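Local coordinates for protein tapirin (Caldicellulosiruptor kristjanssonii, PDB 6N2B) that probably binds cellulose through a beta-helical C-terminal domain that also holds a calcium ion, helping its thermophilic host adhere to plant biomass, at residues V209-S214 with I511-S516; N327-S332 with T348-A353. All blocks are in the same frame, centred on the assembly; numbering follows the deposited sequence.

Contact 1: residues V209-S214 with I511-S516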
loop_
_atom_site.group_PDB
_atom_site.type_symbol
_atom_site.label_atom_id
_atom_site.label_comp_id
_atom_site.label_asym_id
_atom_site.label_seq_id
_atom_site.Cartn_x
_atom_site.Cartn_y
_atom_site.Cartn_z
ATOM N N VAL A 209 -3.428 -6.408 -4.554
ATOM C CA VAL A 209 -3.887 -6.894 -3.262
ATOM C C VAL A 209 -5.190 -6.174 -2.942
ATOM O O VAL A 209 -5.204 -4.950 -2.780
ATOM C CB VAL A 209 -2.846 -6.666 -2.150
ATOM C CG1 VAL A 209 -3.344 -7.198 -0.821
ATOM C CG2 VAL A 209 -1.546 -7.325 -2.503
ATOM N N TYR A 210 -6.278 -6.922 -2.862
ATOM C CA TYR A 210 -7.546 -6.399 -2.368
ATOM C C TYR A 210 -7.866 -7.148 -1.087
ATOM O O TYR A 210 -8.113 -8.356 -1.121
ATOM C CB TYR A 210 -8.661 -6.569 -3.394
ATOM C CG TYR A 210 -9.955 -5.901 -2.991
ATOM C CD1 TYR A 210 -10.862 -6.543 -2.156
ATOM C CD2 TYR A 210 -10.276 -4.624 -3.448
ATOM C CE1 TYR A 210 -12.040 -5.936 -1.786
ATOM C CE2 TYR A 210 -11.458 -4.005 -3.085
ATOM C CZ TYR A 210 -12.336 -4.666 -2.255
ATOM O OH TYR A 210 -13.527 -4.064 -1.891
ATOM N N SER A 211 -7.859 -6.447 0.034
ATOM C CA SER A 211 -8.130 -7.059 1.329
ATOM C C SER A 211 -9.379 -6.422 1.922
ATOM O O SER A 211 -9.382 -5.227 2.247
ATOM C CB SER A 211 -6.939 -6.903 2.269
ATOM O OG SER A 211 -5.890 -7.767 1.893
ATOM N N ARG A 212 -10.444 -7.220 2.053
ATOM C CA ARG A 212 -11.668 -6.729 2.676
ATOM C C ARG A 212 -11.431 -6.406 4.144
ATOM O O ARG A 212 -11.928 -5.397 4.659
ATOM C CB ARG A 212 -12.784 -7.761 2.511
ATOM C CG ARG A 212 -14.110 -7.349 3.123
ATOM C CD ARG A 212 -15.270 -8.129 2.519
ATOM N NE ARG A 212 -15.833 -9.058 3.495
ATOM C CZ ARG A 212 -16.631 -8.710 4.504
ATOM N NH1 ARG A 212 -17.001 -7.441 4.673
ATOM N NH2 ARG A 212 -17.077 -9.647 5.336
ATOM N N GLY A 213 -10.663 -7.245 4.825
ATOM C CA GLY A 213 -10.251 -6.936 6.175
ATOM C C GLY A 213 -8.857 -6.348 6.191
ATOM O O GLY A 213 -8.539 -5.460 5.394
ATOM N N SER A 214 -8.014 -6.844 7.088
ATOM C CA SER A 214 -6.654 -6.364 7.222
ATOM C C SER A 214 -5.737 -7.068 6.220
ATOM O O SER A 214 -6.120 -8.035 5.552
ATOM C CB SER A 214 -6.151 -6.600 8.638
ATOM O OG SER A 214 -5.613 -7.912 8.743
ATOM N N ILE A 511 -4.222 -11.105 -5.509
ATOM C CA ILE A 511 -4.647 -11.772 -4.284
ATOM C C ILE A 511 -5.828 -11.001 -3.708
ATOM O O ILE A 511 -5.717 -9.804 -3.423
ATOM C CB ILE A 511 -3.502 -11.868 -3.259
ATOM C CG1 ILE A 511 -2.279 -12.525 -3.909
ATOM C CG2 ILE A 511 -3.930 -12.644 -2.037
ATOM C CD1 ILE A 511 -1.011 -12.460 -3.077
ATOM N N ILE A 512 -6.957 -11.679 -3.555
ATOM C CA ILE A 512 -8.153 -11.110 -2.952
ATOM C C ILE A 512 -8.407 -11.838 -1.644
ATOM O O ILE A 512 -8.539 -13.065 -1.615
ATOM C CB ILE A 512 -9.374 -11.241 -3.869
ATOM C CG1 ILE A 512 -9.240 -10.338 -5.095
ATOM C CG2 ILE A 512 -10.638 -10.988 -3.060
ATOM C CD1 ILE A 512 -9.859 -10.928 -6.350
ATOM N N THR A 513 -8.481 -11.097 -0.562
ATOM C CA THR A 513 -8.652 -11.693 0.748
ATOM C C THR A 513 -9.914 -11.120 1.363
ATOM O O THR A 513 -10.178 -9.920 1.255
ATOM C CB THR A 513 -7.434 -11.427 1.634
ATOM O OG1 THR A 513 -7.470 -10.069 2.094
ATOM C CG2 THR A 513 -6.140 -11.658 0.839
ATOM N N LEU A 514 -10.706 -11.987 1.988
ATOM C CA LEU A 514 -12.044 -11.622 2.404
ATOM C C LEU A 514 -12.266 -11.724 3.898
ATOM O O LEU A 514 -13.299 -11.253 4.381
ATOM C CB LEU A 514 -13.076 -12.496 1.677
ATOM C CG LEU A 514 -12.945 -12.400 0.156
ATOM C CD1 LEU A 514 -13.491 -13.623 -0.543
ATOM C CD2 LEU A 514 -13.656 -11.172 -0.329
ATOM N N GLY A 515 -11.338 -12.304 4.638
ATOM C CA GLY A 515 -11.494 -12.374 6.069
ATOM C C GLY A 515 -11.225 -11.051 6.745
ATOM O O GLY A 515 -10.543 -10.175 6.199
ATOM N N SER A 516 -11.777 -10.928 7.960
ATOM C CA SER A 516 -11.527 -9.756 8.797
ATOM C C SER A 516 -10.035 -9.501 8.966
ATOM O O SER A 516 -9.574 -8.354 8.908
ATOM C CB SER A 516 -12.185 -9.941 10.164
ATOM O OG SER A 516 -13.550 -10.294 10.012
HETATM O O HOH W 1 -8.529 -8.923 4.442
#

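Contact 2: residues N327-S332 with T348-A353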
loop_
_atom_site.group_PDB
_atom_site.type_symbol
_atom_site.label_atom_id
_atom_site.label_comp_id
_atom_site.label_asym_id
_atom_site.label_seq_id
_atom_site.Cartn_x
_atom_site.Cartn_y
_atom_site.Cartn_z
ATOM N N ASN A 327 13.831 12.205 6.342
ATOM C CA ASN A 327 13.904 13.229 5.308
ATOM C C ASN A 327 12.589 13.250 4.559
ATOM O O ASN A 327 12.201 12.238 3.966
ATOM C CB ASN A 327 15.025 12.944 4.315
ATOM C CG ASN A 327 16.333 13.509 4.745
ATOM O OD1 ASN A 327 16.785 14.517 4.207
ATOM N ND2 ASN A 327 16.965 12.863 5.723
ATOM N N PHE A 328 11.927 14.400 4.542
ATOM C CA PHE A 328 10.636 14.519 3.882
ATOM C C PHE A 328 10.652 15.723 2.955
ATOM O O PHE A 328 10.888 16.844 3.412
ATOM C CB PHE A 328 9.521 14.643 4.913
ATOM C CG PHE A 328 8.175 14.808 4.307
ATOM C CD1 PHE A 328 7.838 14.121 3.156
ATOM C CD2 PHE A 328 7.241 15.660 4.884
ATOM C CE1 PHE A 328 6.595 14.281 2.589
ATOM C CE2 PHE A 328 5.992 15.818 4.326
ATOM C CZ PHE A 328 5.660 15.128 3.185
ATOM N N GLU A 329 10.383 15.502 1.664
ATOM C CA GLU A 329 10.343 16.566 0.664
ATOM C C GLU A 329 8.948 16.706 0.071
ATOM O O GLU A 329 8.339 15.710 -0.330
ATOM C CB GLU A 329 11.322 16.306 -0.475
ATOM C CG GLU A 329 12.728 15.943 -0.065
ATOM C CD GLU A 329 13.682 16.045 -1.242
ATOM O OE1 GLU A 329 13.198 16.014 -2.407
ATOM O OE2 GLU A 329 14.904 16.176 -0.999
ATOM N N ILE A 330 8.465 17.943 -0.026
ATOM C CA ILE A 330 7.196 18.247 -0.670
ATOM C C ILE A 330 7.483 18.873 -2.028
ATOM O O ILE A 330 8.073 19.958 -2.108
ATOM C CB ILE A 330 6.340 19.176 0.195
ATOM C CG1 ILE A 330 6.117 18.546 1.570
ATOM C CG2 ILE A 330 5.014 19.468 -0.501
ATOM C CD1 ILE A 330 5.495 19.485 2.553
ATOM N N GLY A 331 7.043 18.203 -3.097
ATOM C CA GLY A 331 7.436 18.610 -4.434
ATOM C C GLY A 331 6.590 19.710 -5.032
ATOM O O GLY A 331 7.085 20.493 -5.850
ATOM N N SER A 332 5.325 19.810 -4.628
ATOM C CA SER A 332 4.445 20.790 -5.248
ATOM C C SER A 332 3.489 21.486 -4.271
ATOM O O SER A 332 3.371 22.716 -4.315
ATOM C CB SER A 332 3.669 20.126 -6.380
ATOM O OG SER A 332 2.850 21.065 -7.040
ATOM N N THR A 348 11.999 19.506 3.537
ATOM C CA THR A 348 12.353 20.448 2.485
ATOM C C THR A 348 11.126 20.758 1.632
ATOM O O THR A 348 10.504 19.849 1.076
ATOM C CB THR A 348 13.476 19.888 1.609
ATOM O OG1 THR A 348 14.623 19.623 2.420
ATOM C CG2 THR A 348 13.859 20.884 0.518
ATOM N N ILE A 349 10.788 22.036 1.523
ATOM C CA ILE A 349 9.842 22.507 0.518
ATOM C C ILE A 349 10.653 22.778 -0.742
ATOM O O ILE A 349 11.518 23.655 -0.749
ATOM C CB ILE A 349 9.100 23.764 0.992
ATOM C CG1 ILE A 349 8.734 23.629 2.474
ATOM C CG2 ILE A 349 7.864 24.040 0.141
ATOM C CD1 ILE A 349 7.823 22.441 2.798
ATOM N N LYS A 350 10.412 22.006 -1.794
ATOM C CA LYS A 350 11.209 22.140 -3.003
ATOM C C LYS A 350 10.724 23.321 -3.834
ATOM O O LYS A 350 9.606 23.816 -3.658
ATOM C CB LYS A 350 11.157 20.863 -3.842
ATOM C CG LYS A 350 11.755 19.645 -3.167
ATOM C CD LYS A 350 12.790 18.975 -4.067
ATOM C CE LYS A 350 14.138 19.669 -4.016
ATOM N NZ LYS A 350 15.025 19.368 -5.187
ATOM N N SER A 351 11.583 23.759 -4.758
ATOM C CA SER A 351 11.314 24.957 -5.551
ATOM C C SER A 351 9.965 24.860 -6.242
ATOM O O SER A 351 9.615 23.826 -6.820
ATOM C CB SER A 351 12.403 25.164 -6.603
ATOM O OG SER A 351 13.696 24.996 -6.051
ATOM N N GLY A 352 9.216 25.954 -6.195
ATOM C CA GLY A 352 7.911 26.017 -6.799
ATOM C C GLY A 352 6.782 25.526 -5.920
ATOM O O GLY A 352 5.616 25.805 -6.221
ATOM N N ALA A 353 7.096 24.820 -4.836
ATOM C CA ALA A 353 6.091 24.230 -3.967
ATOM C C ALA A 353 5.625 25.224 -2.903
ATOM O O ALA A 353 6.318 26.190 -2.569
ATOM C CB ALA A 353 6.646 22.966 -3.305
#

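Contact 1: residues V209-S214 with I511-S516
The hydroxyls of Ser-211 and Thr-513 are turned towards one another by unlike torsions: Ser-211 holds OG beside its backbone N (chi1 -74°), while Thr-513 places OG1 between its backbone N and carbonyl carbon (chi1 76°). Ser-211 OG donates to Thr-513 OG1 across 2.8 Å, and OG1 in turn donates to a water 2.8 Å away. This water passes hydrogen bonds on to Ser-214 O and Gly-515 O, so the threonine hydroxyl, buried between the two segments, both receives and gives. The backbones carrying this pair form a parallel ladder in which Tyr-210 N reaches Ile-511 O at 3.0 Å and Tyr-210 O takes the N-H of Thr-513 at 2.8 Å. The bond from Arg-212 N to Thr-513 O, also 2.8 Å, is almost straight at the hydrogen (174°). The pairing outlasts the strands, since Ser-214 N binds Ser-516 O at 2.8 Å, the donor standing above the carbonyl plane. On the face opposite the hydroxyls, Tyr-210 CB lies 4.2 Å from Ile-512 CG1, and the tyrosine ring goes on to stack with that of Tyr-229. Arg-212 passes alongside the backbone of Leu-514, and its NH1 forms a salt bridge with Asp-418. Val-209 and Ile-511, on the hydroxyl-bearing face, both rest on Leu-529 of strand 526-531, whereas Ile-512 on the other face is covered by helix 536-546. Strand 207-211 thus sits between 227-230 and 510-513, aliphatic beside aliphatic at Val-209 and hydroxyl beside hydroxyl at Ser-211, in the in-register parallel pairing that builds this domain's beta-helix.

Contact 2: residues N327-S332 with T348-A353
Thr-348 N and Phe-328 O make the shortest hydrogen bond between the two segments, 2.9 Å, with the donor in the carbonyl plane. Thr-348 then serves through its other backbone end: its O accepts the N-H of Ile-330 at 3.0 Å and also faces the CA-H of Glu-329. One step further on, Lys-350 N closes on Ile-330 O at 3.1 Å, completing a short parallel ladder. The same carbonyl oxygen lies beside the methyl of Ala-353, which the type II turn from Lys-350 to Ala-353 folds back over it; Gly-352, with a positive phi of 86°, occupies the third position of that turn. Among the side chains, Ile-330 and Ile-349 run abreast in one direction, and their CD1 methyls meet at 3.8 Å. Away from them, Lys-350 bends at its second and third torsions (chi3 81°) so that its CD methylene comes 3.4 Å from Glu-329 OE1. Lys-350 NZ and Glu-329 OE1 stay 4.7 Å apart, and the ammonium has a long, weak ion pair with Glu-371. Replacing the lysine by an alanine removes the ammonium, and would probably deprive Glu-329 of a nearby opposite charge and Glu-371 of its long, weak mate. Glu-329 has a long, weak partner in Lys-310, so charges of alternating sign follow one another along successive turns, at or just beyond the strand ends, without close pairing. Strand 327-330 is flanked by 307-311 and 346-349, the latter followed by 367-370, while Phe-328 packs on Val-320 and Val-322 of 319-322 and on Met-301 and Leu-303 of 300-303.

Parallel strand pairing serves both contacts, but with no strand in common: their centres lie 35 Å apart on opposite sides of the chain's centre. Contact 1 is largely buried and joins segments far apart in sequence, bringing an early strand beside a late one. Contact 2 is only partly buried and links strands of neighbouring turns, and its whole sequence falls between the two segments of contact 1. The chemistry follows the position. Contact 1 sets a hydroxyl pair and a shared water among apolar neighbours, whereas in contact 2 isoleucines meet on one face and Glu-329 stands beside Thr-348 on the other, with the lysine of the turn nearby but not in charge contact.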